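Local coordinates for protein peptidoglycan glycosyltransferase (Atopobium parvulum, PDB 4OVD) that belongs to the penicillin-binding proteins of bacteria, pairing a dimerisation domain with a domain of the penicillin-binding transpeptidase family, at residues 230-235 and 262-267; 222-227 and 554-559; 285-290 and 387-392. One frame throughout, in Å; residues are numbered along the deposited sequence.

Contact 1. Residues 230-235 and 262-267; sequences KAEEQL and AAASYP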
ATOM      1  N   LYS A 230       5.558  16.264   2.997  1.00 53.44           N
ATOM      2  CA  LYS A 230       6.138  15.599   4.160  1.00 52.37           C
ATOM      3  C   LYS A 230       6.420  14.147   3.841  1.00 46.60           C
ATOM      4  O   LYS A 230       7.456  13.628   4.230  1.00 46.91           O
ATOM      5  CB  LYS A 230       5.179  15.628   5.333  1.00 55.87           C
ATOM      6  CG  LYS A 230       4.892  17.013   5.888  1.00 62.38           C
ATOM      7  CD  LYS A 230       3.893  16.913   7.034  1.00 65.76           C
ATOM      8  CE  LYS A 230       3.526  18.276   7.553  1.00 68.84           C
ATOM      9  NZ  LYS A 230       4.777  18.894   8.039  1.00 68.64           N
ATOM     10  N   ALA A 231       5.477  13.461   3.190  1.00 42.53           N
ATOM     11  CA  ALA A 231       5.701  12.064   2.839  1.00 41.43           C
ATOM     12  C   ALA A 231       6.987  11.925   2.040  1.00 44.27           C
ATOM     13  O   ALA A 231       7.820  11.046   2.307  1.00 44.48           O
ATOM     14  CB  ALA A 231       4.541  11.505   2.045  1.00 43.32           C
ATOM     15  N   GLU A 232       7.180  12.835   1.086  1.00 45.78           N
ATOM     16  CA  GLU A 232       8.363  12.774   0.241  1.00 45.25           C
ATOM     17  C   GLU A 232       9.632  13.055   0.971  1.00 45.49           C
ATOM     18  O   GLU A 232      10.631  12.373   0.794  1.00 45.71           O
ATOM     19  CB  GLU A 232       8.195  13.722  -0.945  1.00 52.13           C
ATOM     20  CG  GLU A 232       7.041  13.268  -1.841  1.00 57.03           C
ATOM     21  CD  GLU A 232       6.868  14.096  -3.104  1.00 64.78           C
ATOM     22  OE1 GLU A 232       7.665  15.055  -3.277  1.00 79.32           O
ATOM     23  OE2 GLU A 232       5.956  13.762  -3.925  1.00 61.88           O
ATOM     24  N   GLU A 233       9.617  14.061   1.823  1.00 51.34           N
ATOM     25  CA  GLU A 233      10.826  14.393   2.516  1.00 48.94           C
ATOM     26  C   GLU A 233      11.175  13.373   3.571  1.00 47.18           C
ATOM     27  O   GLU A 233      12.355  13.008   3.729  1.00 43.75           O
ATOM     28  CB  GLU A 233      10.772  15.837   3.027  1.00 63.09           C
ATOM     29  CG  GLU A 233       9.750  16.162   4.111  1.00 76.10           C
ATOM     30  CD  GLU A 233       9.490  17.675   4.257  1.00 77.86           C
ATOM     31  OE1 GLU A 233       9.731  18.429   3.291  1.00 87.96           O
ATOM     32  OE2 GLU A 233       8.984  18.112   5.307  1.00 82.05           O
ATOM     33  N   GLN A 234      10.162  12.858   4.271  1.00 45.49           N
ATOM     34  CA  GLN A 234      10.392  11.820   5.271  1.00 43.58           C
ATOM     35  C   GLN A 234      10.852  10.504   4.653  1.00 46.08           C
ATOM     36  O   GLN A 234      11.777   9.871   5.146  1.00 47.28           O
ATOM     37  CB  GLN A 234       9.188  11.676   6.201  1.00 45.58           C
ATOM     38  CG  GLN A 234       9.086  12.928   7.073  1.00 48.74           C
ATOM     39  CD  GLN A 234       7.959  12.927   8.057  1.00 47.73           C
ATOM     40  OE1 GLN A 234       7.762  11.959   8.763  1.00 48.86           O
ATOM     41  NE2 GLN A 234       7.226  14.050   8.134  1.00 50.47           N
ATOM     42  N   LEU A 235      10.262  10.121   3.529  1.00 45.75           N
ATOM     43  CA  LEU A 235      10.726   8.909   2.879  1.00 42.61           C
ATOM     44  C   LEU A 235      12.178   9.140   2.411  1.00 40.87           C
ATOM     45  O   LEU A 235      13.048   8.313   2.625  1.00 42.30           O
ATOM     46  CB  LEU A 235       9.798   8.543   1.721  1.00 41.05           C
ATOM     47  CG  LEU A 235      10.323   7.410   0.846  1.00 39.07           C
ATOM     48  CD1 LEU A 235      10.574   6.160   1.655  1.00 43.58           C
ATOM     49  CD2 LEU A 235       9.385   7.116  -0.281  1.00 43.90           C
ATOM     50  N   ALA A 262      -1.738  10.693   0.711  1.00 39.33           N
ATOM     51  CA  ALA A 262      -0.351  10.875   0.244  1.00 39.61           C
ATOM     52  C   ALA A 262       0.272   9.553  -0.135  1.00 38.89           C
ATOM     53  O   ALA A 262      -0.092   8.527   0.392  1.00 40.03           O
ATOM     54  CB  ALA A 262       0.485  11.523   1.311  1.00 43.92           C
ATOM     55  N   ALA A 263       1.200   9.572  -1.080  1.00 40.66           N
ATOM     56  CA  ALA A 263       1.868   8.363  -1.485  1.00 37.74           C
ATOM     57  C   ALA A 263       3.106   8.677  -2.274  1.00 35.81           C
ATOM     58  O   ALA A 263       3.112   9.582  -3.146  1.00 34.97           O
ATOM     59  CB  ALA A 263       0.909   7.495  -2.309  1.00 37.43           C
ATOM     60  N   ALA A 264       4.168   7.937  -2.004  1.00 38.85           N
ATOM     61  CA  ALA A 264       5.405   8.151  -2.736  1.00 37.42           C
ATOM     62  C   ALA A 264       6.334   6.959  -2.698  1.00 37.09           C
ATOM     63  O   ALA A 264       6.239   6.129  -1.818  1.00 35.61           O
ATOM     64  CB  ALA A 264       6.116   9.384  -2.185  1.00 41.54           C
ATOM     65  N   SER A 265       7.185   6.871  -3.712  1.00 34.27           N
ATOM     66  CA  SER A 265       8.216   5.876  -3.829  1.00 37.43           C
ATOM     67  C   SER A 265       9.530   6.606  -4.127  1.00 35.76           C
ATOM     68  O   SER A 265       9.550   7.607  -4.776  1.00 41.56           O
ATOM     69  CB  SER A 265       7.898   4.910  -5.001  1.00 40.04           C
ATOM     70  OG  SER A 265       6.854   4.086  -4.619  1.00 53.02           O
ATOM     71  N   TYR A 266      10.618   6.050  -3.668  1.00 38.78           N
ATOM     72  CA  TYR A 266      11.931   6.583  -3.848  1.00 38.88           C
ATOM     73  C   TYR A 266      12.594   5.573  -4.747  1.00 44.45           C
ATOM     74  O   TYR A 266      12.509   4.369  -4.461  1.00 44.42           O
ATOM     75  CB  TYR A 266      12.691   6.691  -2.510  1.00 39.56           C
ATOM     76  CG  TYR A 266      14.056   7.304  -2.637  1.00 44.24           C
ATOM     77  CD1 TYR A 266      15.123   6.561  -3.095  1.00 47.76           C
ATOM     78  CD2 TYR A 266      14.294   8.634  -2.294  1.00 51.21           C
ATOM     79  CE1 TYR A 266      16.378   7.128  -3.251  1.00 54.23           C
ATOM     80  CE2 TYR A 266      15.554   9.203  -2.445  1.00 49.49           C
ATOM     81  CZ  TYR A 266      16.578   8.446  -2.934  1.00 52.58           C
ATOM     82  OH  TYR A 266      17.834   8.966  -3.064  1.00 67.83           O
ATOM     83  N   PRO A 267      13.323   6.041  -5.791  1.00 46.82           N
ATOM     84  CA  PRO A 267      13.581   7.445  -6.154  1.00 49.70           C
ATOM     85  C   PRO A 267      12.407   8.231  -6.663  1.00 52.16           C
ATOM     86  O   PRO A 267      11.504   7.684  -7.332  1.00 48.06           O
ATOM     87  CB  PRO A 267      14.667   7.369  -7.267  1.00 54.38           C
ATOM     88  CG  PRO A 267      14.896   5.934  -7.554  1.00 55.76           C
ATOM     89  CD  PRO A 267      14.243   5.106  -6.458  1.00 55.06           C
TER
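Helix 230-235 lies over strand 262-266 with a closest axis approach of 7.9 Å and a 32° angle between their chain directions, which puts Ala231 opposite Ala262 and Leu235 near Tyr266. The strand alternates: Ala262, Ala264 and Tyr266 aim their CB atoms at the helix, and Ala263 and Ser265 point to the other side. The alanine pair at one end is consistent with the close spacing, Ala231 CB meeting Ala262 CB at 4.1 Å. Further along, Glu232 lays its aliphatic part on the strand, its CG 4.0 Å from Ala264 CB; its OE2 is bonded elsewhere, accepting from Gly160 N and Gln228 NE2. Leu235 is the main hydrophobic contact. With CG anti to the backbone N (chi1 171°), its CD2 branch reaches the strand backbone, 3.6 Å from Ala264 O, and also sits 4.0 Å from Tyr266 CB. That CB is the side-chain atom of Tyr266 that meets Leu235, and CD2 lies near the tyrosine backbone N too; the ring runs on to Thr236 and Val239, later on the same helix. One face of the ring carries Pro267 CB near its rim, an arrangement that accompanies the cis peptide between the two residues. No hydrogen bond joins the segments. A helix lying on the edge strand of the antiparallel five-stranded sheet, with helix 542-556 beside it through Phe549, is part of the alpha-beta core of the transpeptidase domain.

Contact 2. Residues 222-227 and 554-559; sequences SIDIEL and ATRLNI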
ATOM      1  N   SER A 222      -7.907  13.094  -3.861  1.00 48.22           N
ATOM      2  CA  SER A 222      -7.905  12.905  -2.418  1.00 49.54           C
ATOM      3  C   SER A 222      -6.623  13.376  -1.771  1.00 45.34           C
ATOM      4  O   SER A 222      -6.551  13.488  -0.571  1.00 45.48           O
ATOM      5  CB  SER A 222      -8.099  11.420  -2.118  1.00 48.42           C
ATOM      6  OG  SER A 222      -7.236  10.646  -2.897  1.00 47.55           O
ATOM      7  N   ILE A 223      -5.600  13.636  -2.567  1.00 46.37           N
ATOM      8  CA  ILE A 223      -4.303  14.039  -2.038  1.00 44.13           C
ATOM      9  C   ILE A 223      -4.272  15.326  -1.266  1.00 45.79           C
ATOM     10  O   ILE A 223      -4.905  16.268  -1.688  1.00 48.46           O
ATOM     11  CB  ILE A 223      -3.334  14.240  -3.217  1.00 48.08           C
ATOM     12  CG1 ILE A 223      -3.034  12.904  -3.853  1.00 48.69           C
ATOM     13  CG2 ILE A 223      -2.020  14.871  -2.768  1.00 49.59           C
ATOM     14  CD1 ILE A 223      -2.273  11.957  -2.964  1.00 44.74           C
ATOM     15  N   ASP A 224      -3.533  15.381  -0.154  1.00 46.59           N
ATOM     16  CA  ASP A 224      -3.374  16.634   0.611  1.00 50.92           C
ATOM     17  C   ASP A 224      -1.953  17.004   0.281  1.00 50.51           C
ATOM     18  O   ASP A 224      -0.993  16.348   0.661  1.00 45.58           O
ATOM     19  CB  ASP A 224      -3.572  16.476   2.106  1.00 59.58           C
ATOM     20  CG  ASP A 224      -3.397  17.816   2.859  1.00 68.32           C
ATOM     21  OD1 ASP A 224      -2.323  18.432   2.664  1.00 76.00           O
ATOM     22  OD2 ASP A 224      -4.293  18.229   3.663  1.00 72.62           O
ATOM     23  N   ILE A 225      -1.812  18.053  -0.487  1.00 51.55           N
ATOM     24  CA  ILE A 225      -0.495  18.392  -1.021  1.00 52.37           C
ATOM     25  C   ILE A 225       0.549  18.672   0.012  1.00 48.99           C
ATOM     26  O   ILE A 225       1.705  18.338  -0.192  1.00 52.21           O
ATOM     27  CB  ILE A 225      -0.589  19.535  -2.047  1.00 53.87           C
ATOM     28  CG1 ILE A 225       0.671  19.591  -2.932  1.00 52.99           C
ATOM     29  CG2 ILE A 225      -0.967  20.835  -1.357  1.00 56.90           C
ATOM     30  CD1 ILE A 225       0.827  18.379  -3.802  1.00 54.01           C
ATOM     31  N   GLU A 226       0.163  19.280   1.119  1.00 54.98           N
ATOM     32  CA  GLU A 226       1.149  19.524   2.185  1.00 59.95           C
ATOM     33  C   GLU A 226       1.600  18.193   2.843  1.00 54.57           C
ATOM     34  O   GLU A 226       2.753  18.011   3.220  1.00 49.96           O
ATOM     35  CB  GLU A 226       0.579  20.488   3.237  1.00 70.72           C
ATOM     36  CG  GLU A 226       1.652  21.379   3.820  1.00 77.89           C
ATOM     37  CD  GLU A 226       2.278  22.310   2.783  1.00 83.43           C
ATOM     38  OE1 GLU A 226       1.588  22.753   1.826  1.00 84.95           O
ATOM     39  OE2 GLU A 226       3.480  22.626   2.932  1.00100.87           O
ATOM     40  N   LEU A 227       0.687  17.230   2.935  1.00 54.96           N
ATOM     41  CA  LEU A 227       1.031  15.927   3.484  1.00 52.54           C
ATOM     42  C   LEU A 227       1.878  15.151   2.477  1.00 48.65           C
ATOM     43  O   LEU A 227       2.717  14.338   2.820  1.00 46.78           O
ATOM     44  CB  LEU A 227      -0.233  15.164   3.829  1.00 54.18           C
ATOM     45  CG  LEU A 227       0.095  13.930   4.632  1.00 58.98           C
ATOM     46  CD1 LEU A 227       0.887  14.343   5.874  1.00 65.01           C
ATOM     47  CD2 LEU A 227      -1.216  13.240   4.975  1.00 58.04           C
ATOM     48  N   ALA A 554      -1.906  12.749  11.042  1.00 53.72           N
ATOM     49  CA  ALA A 554      -3.014  12.989  11.970  1.00 55.15           C
ATOM     50  C   ALA A 554      -3.179  14.458  12.373  1.00 57.57           C
ATOM     51  O   ALA A 554      -4.297  14.932  12.557  1.00 60.69           O
ATOM     52  CB  ALA A 554      -2.845  12.135  13.206  1.00 56.79           C
ATOM     53  N   THR A 555      -2.097  15.213  12.497  1.00 57.99           N
ATOM     54  CA  THR A 555      -2.291  16.596  12.906  1.00 65.00           C
ATOM     55  C   THR A 555      -2.942  17.307  11.689  1.00 74.59           C
ATOM     56  O   THR A 555      -4.023  17.886  11.777  1.00 66.45           O
ATOM     57  CB  THR A 555      -0.985  17.309  13.331  1.00 71.02           C
ATOM     58  OG1 THR A 555      -0.241  17.716  12.177  1.00 91.89           O
ATOM     59  CG2 THR A 555      -0.125  16.435  14.224  1.00 67.32           C
ATOM     60  N   ARG A 556      -2.279  17.222  10.545  1.00 63.23           N
ATOM     61  CA  ARG A 556      -2.766  17.796   9.319  1.00 66.01           C
ATOM     62  C   ARG A 556      -4.237  17.479   9.065  1.00 63.63           C
ATOM     63  O   ARG A 556      -4.934  18.279   8.483  1.00 67.70           O
ATOM     64  CB  ARG A 556      -1.931  17.267   8.147  1.00 63.78           C
ATOM     65  CG  ARG A 556      -2.193  17.914   6.797  1.00 70.75           C
ATOM     66  CD  ARG A 556      -1.674  19.352   6.723  1.00 76.78           C
ATOM     67  NE  ARG A 556      -1.894  19.904   5.381  1.00 81.86           N
ATOM     68  CZ  ARG A 556      -2.811  20.812   5.046  1.00 80.38           C
ATOM     69  NH1 ARG A 556      -3.594  21.378   5.949  1.00 87.38           N
ATOM     70  NH2 ARG A 556      -2.916  21.197   3.783  1.00 77.97           N
ATOM     71  N   LEU A 557      -4.715  16.312   9.473  1.00 65.34           N
ATOM     72  CA  LEU A 557      -6.106  15.979   9.225  1.00 66.61           C
ATOM     73  C   LEU A 557      -6.979  16.229  10.458  1.00 71.54           C
ATOM     74  O   LEU A 557      -6.548  16.879  11.432  1.00 67.36           O
ATOM     75  CB  LEU A 557      -6.209  14.539   8.740  1.00 67.74           C
ATOM     76  CG  LEU A 557      -5.380  14.173   7.505  1.00 67.69           C
ATOM     77  CD1 LEU A 557      -5.471  12.682   7.252  1.00 61.36           C
ATOM     78  CD2 LEU A 557      -5.804  14.946   6.272  1.00 72.47           C
ATOM     79  N   ASN A 558      -8.203  15.710  10.434  1.00 74.22           N
ATOM     80  CA  ASN A 558      -9.138  15.930  11.572  1.00 96.29           C
ATOM     81  C   ASN A 558      -8.629  15.456  12.944  1.00 77.66           C
ATOM     82  O   ASN A 558      -8.781  16.132  13.931  1.00 73.09           O
ATOM     83  CB  ASN A 558     -10.474  15.159  11.364  1.00100.43           C
ATOM     84  CG  ASN A 558     -11.139  15.412  10.012  1.00102.27           C
ATOM     85  OD1 ASN A 558     -11.876  14.555   9.524  1.00 97.50           O
ATOM     86  ND2 ASN A 558     -10.877  16.564   9.400  1.00109.81           N
ATOM     87  N   ILE A 559      -7.963  14.305  12.913  1.00 83.88           N
ATOM     88  CA  ILE A 559      -7.539  13.465  14.066  1.00 83.80           C
ATOM     89  C   ILE A 559      -6.719  14.189  15.144  1.00 79.81           C
ATOM     90  O   ILE A 559      -5.506  14.347  15.032  1.00 74.13           O
ATOM     91  CB  ILE A 559      -6.896  12.175  13.512  1.00 81.66           C
ATOM     92  CG1 ILE A 559      -7.548  11.786  12.183  1.00 84.42           C
ATOM     93  CG2 ILE A 559      -7.000  11.036  14.518  1.00 80.67           C
ATOM     94  CD1 ILE A 559      -9.067  11.715  12.231  1.00 90.66           C
TER
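Arg556 presents one guanidinium face to the carboxylate of Asp224, whose OD2 stands over it, displaced toward the rim; the two planes are 87° apart. The other oxygen makes the salt bridge, Asp224 OD1 to Arg556 NH2 at 3.0 Å. Near-perpendicular planes rule out the flat, two-pronged pairing of these groups, and no hydrogen bond across the segments passes the angle tests. The arginine gets there by bending at chi2 (71°), staying extended at chi3 and turning again at chi4. Glu226 adds its CB, 3.3 Å from Arg556 NE in an oblique approach, and Leu227 N lies at the guanidinium edge. Asp224 OD1 is engaged on a second front: it accepts from Leu227 N at 3.3 Å, met from above the carboxylate plane, and weakly from Glu226 N. Asn66 ND2 gives OD2 a weak bond. Arginine and helix start together would be expected to stabilise the carboxylate in its charged form. Beside the polar pair, Leu557 CD2 comes within 4.5 Å of Asp224 OD2, just where helix 542-556 ends, and Leu227 packs against Phe549 and Ala553 of that helix. The arrangement is an aspartate N-cap of helix 225-242 whose capping carboxylate is also bridged to the C-terminal turn of helix 542-556, so that neighbouring helices of the sheet-packing layer are tied at their ends.

Contact 3. Residues 285-290 and 387-392; sequences KLVSSI and PGEATG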
ATOM      1  N   LYS A 285       6.210   2.538  -6.729  1.00 35.58           N
ATOM      2  CA  LYS A 285       6.609   1.161  -6.450  1.00 36.25           C
ATOM      3  C   LYS A 285       5.518   0.353  -5.767  1.00 33.03           C
ATOM      4  O   LYS A 285       5.375  -0.822  -6.049  1.00 34.42           O
ATOM      5  CB  LYS A 285       7.904   1.129  -5.658  1.00 35.89           C
ATOM      6  CG  LYS A 285       9.099   1.597  -6.481  1.00 36.94           C
ATOM      7  CD  LYS A 285      10.389   1.512  -5.682  1.00 42.26           C
ATOM      8  CE  LYS A 285      11.571   1.699  -6.637  1.00 49.00           C
ATOM      9  NZ  LYS A 285      12.803   1.851  -5.848  1.00 53.89           N
ATOM     10  N   LEU A 286       4.771   0.965  -4.851  1.00 35.49           N
ATOM     11  CA  LEU A 286       3.643   0.270  -4.190  1.00 34.89           C
ATOM     12  C   LEU A 286       2.671  -0.444  -5.070  1.00 29.69           C
ATOM     13  O   LEU A 286       1.921  -1.302  -4.626  1.00 35.03           O
ATOM     14  CB  LEU A 286       2.767   1.297  -3.472  1.00 42.79           C
ATOM     15  CG  LEU A 286       3.464   1.909  -2.295  1.00 49.39           C
ATOM     16  CD1 LEU A 286       2.730   3.118  -1.829  1.00 49.26           C
ATOM     17  CD2 LEU A 286       3.514   0.868  -1.202  1.00 48.26           C
ATOM     18  N   VAL A 287       2.514   0.095  -6.240  1.00 28.87           N
ATOM     19  CA  VAL A 287       1.602  -0.390  -7.287  1.00 30.82           C
ATOM     20  C   VAL A 287       2.199  -1.291  -8.306  1.00 30.71           C
ATOM     21  O   VAL A 287       1.621  -2.331  -8.744  1.00 30.82           O
ATOM     22  CB  VAL A 287       1.074   0.890  -8.025  1.00 35.84           C
ATOM     23  CG1 VAL A 287       0.196   0.544  -9.165  1.00 44.29           C
ATOM     24  CG2 VAL A 287       0.286   1.752  -7.034  1.00 42.04           C
ATOM     25  N   SER A 288       3.344  -0.876  -8.797  1.00 32.79           N
ATOM     26  CA  SER A 288       3.949  -1.611  -9.862  1.00 34.77           C
ATOM     27  C   SER A 288       5.115  -2.488  -9.517  1.00 40.02           C
ATOM     28  O   SER A 288       5.567  -3.159 -10.377  1.00 36.80           O
ATOM     29  CB  SER A 288       4.330  -0.609 -10.964  1.00 40.18           C
ATOM     30  OG  SER A 288       5.183   0.335 -10.375  1.00 45.30           O
ATOM     31  N   SER A 289       5.686  -2.468  -8.324  1.00 33.32           N
ATOM     32  CA  SER A 289       6.761  -3.450  -8.058  1.00 34.58           C
ATOM     33  C   SER A 289       6.202  -4.521  -7.120  1.00 36.38           C
ATOM     34  O   SER A 289       5.262  -4.270  -6.337  1.00 37.20           O
ATOM     35  CB  SER A 289       7.969  -2.754  -7.399  1.00 40.58           C
ATOM     36  OG  SER A 289       8.392  -1.720  -8.228  1.00 43.10           O
ATOM     37  N   ILE A 290       6.763  -5.715  -7.193  1.00 31.79           N
ATOM     38  CA  ILE A 290       6.307  -6.842  -6.379  1.00 30.96           C
ATOM     39  C   ILE A 290       7.458  -7.309  -5.523  1.00 32.33           C
ATOM     40  O   ILE A 290       8.641  -7.152  -5.880  1.00 28.81           O
ATOM     41  CB  ILE A 290       5.767  -8.010  -7.178  1.00 32.77           C
ATOM     42  CG1 ILE A 290       6.839  -8.670  -8.027  1.00 33.54           C
ATOM     43  CG2 ILE A 290       4.586  -7.552  -8.080  1.00 40.27           C
ATOM     44  CD1 ILE A 290       6.245  -9.878  -8.798  1.00 34.06           C
ATOM     45  N   PRO A 387      -1.386   3.995 -13.119  1.00 33.19           N
ATOM     46  CA  PRO A 387      -0.923   3.028 -14.134  1.00 39.34           C
ATOM     47  C   PRO A 387       0.057   1.970 -13.675  1.00 37.97           C
ATOM     48  O   PRO A 387       0.723   2.179 -12.720  1.00 40.88           O
ATOM     49  CB  PRO A 387      -0.245   3.907 -15.181  1.00 39.62           C
ATOM     50  CG  PRO A 387      -0.512   5.328 -14.757  1.00 38.48           C
ATOM     51  CD  PRO A 387      -0.912   5.369 -13.356  1.00 32.94           C
ATOM     52  N   GLY A 388       0.096   0.831 -14.351  1.00 39.59           N
ATOM     53  CA  GLY A 388       1.109  -0.187 -14.083  1.00 37.93           C
ATOM     54  C   GLY A 388       0.903  -1.077 -12.898  1.00 36.19           C
ATOM     55  O   GLY A 388       1.848  -1.657 -12.411  1.00 38.18           O
ATOM     56  N   GLU A 389      -0.344  -1.259 -12.474  1.00 36.56           N
ATOM     57  CA  GLU A 389      -0.596  -2.043 -11.271  1.00 38.08           C
ATOM     58  C   GLU A 389      -0.217  -3.492 -11.516  1.00 38.79           C
ATOM     59  O   GLU A 389      -0.704  -4.075 -12.458  1.00 38.70           O
ATOM     60  CB  GLU A 389      -2.076  -1.954 -10.814  1.00 39.67           C
ATOM     61  CG  GLU A 389      -2.228  -2.717  -9.498  1.00 39.53           C
ATOM     62  CD  GLU A 389      -3.556  -2.611  -8.761  1.00 39.98           C
ATOM     63  OE1 GLU A 389      -4.607  -2.234  -9.364  1.00 44.54           O
ATOM     64  OE2 GLU A 389      -3.521  -2.901  -7.536  1.00 40.84           O
ATOM     65  N   ALA A 390       0.650  -4.078 -10.697  1.00 36.74           N
ATOM     66  CA  ALA A 390       0.982  -5.479 -10.881  1.00 43.05           C
ATOM     67  C   ALA A 390      -0.065  -6.405 -10.254  1.00 38.03           C
ATOM     68  O   ALA A 390      -0.622  -6.114  -9.240  1.00 37.68           O
ATOM     69  CB  ALA A 390       2.360  -5.768 -10.300  1.00 45.71           C
ATOM     70  N   THR A 391      -0.334  -7.535 -10.853  1.00 33.04           N
ATOM     71  CA  THR A 391      -1.253  -8.467 -10.246  1.00 36.12           C
ATOM     72  C   THR A 391      -0.528  -9.325  -9.203  1.00 33.02           C
ATOM     73  O   THR A 391      -1.134  -9.828  -8.263  1.00 38.20           O
ATOM     74  CB  THR A 391      -1.800  -9.444 -11.296  1.00 43.99           C
ATOM     75  OG1 THR A 391      -0.722 -10.301 -11.724  1.00 56.42           O
ATOM     76  CG2 THR A 391      -2.307  -8.696 -12.453  1.00 47.94           C
ATOM     77  N   GLY A 392       0.784  -9.504  -9.380  1.00 33.08           N
ATOM     78  CA  GLY A 392       1.554 -10.324  -8.492  1.00 30.64           C
ATOM     79  C   GLY A 392       1.531 -11.754  -8.975  1.00 31.04           C
ATOM     80  O   GLY A 392       0.863 -12.083  -9.969  1.00 34.30           O
TER
HETATM   81  O   HOH W   1       3.291   2.604 -11.082  1.00 43.32           O
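Peptide planes are the flat groups that meet here: Ala390 N approaches Val287 O tilted 18° from the carbonyl plane, in a nearly straight 2.8 Å hydrogen bond. The same oxygen takes a CA-H...O contact from Glu389 CA at 3.4 Å. Having CG1 anti to the backbone N (chi1 177°) turns that Val287 methyl toward the loop, where it lies 3.4 Å from Glu389 CA and 3.8 Å from Glu389 CB; the two side chains cross at about a right angle. The Glu389 carboxylate is held by Thr382 OG1 and Gly383 N. At the far end, Ile290 CG2 meets Ala390 CB at 3.6 Å and borders Gly392 CA. A water spans the near end, 3.0 Å from Ser288 OG and donating to Pro387 O; the hydroxyl also bonds to Leu284 O. Gly388 O lies 3.1 Å from Ser288 CB, at a point where the glycine backbone has a positive phi. In sum, an irregular loop docks on the one-turn helix 285-288 and the extended residues after it, roughly parallel to them, and segment 285-290 runs just ahead, in sequence, of the SxxK motif characteristic of the penicillin-binding domain.

In the fold
Contacts 1 and 2 share helix 225-242 and lie with centres about 14 Å apart. They touch directly: Ala262 CA packs 3.9 Å from Ile223 CD1 and Ala262 CB 3.9 Å from Leu227 O, so the strand touches both the residue before the cap and the first turn. Contact 3, about 17 Å from contact 1 between centres, is joined to it by polar links: Ser265 OG probably bonds to Lys285 N at 2.7 Å, and Tyr266 O to Lys285 NZ. Contacts 2 and 3 do not touch, their centres about 25 Å apart. Contact 2 closes a long loop of chain enclosing both others, whereas contact 3 lies nearest in sequence to the SxxK motif.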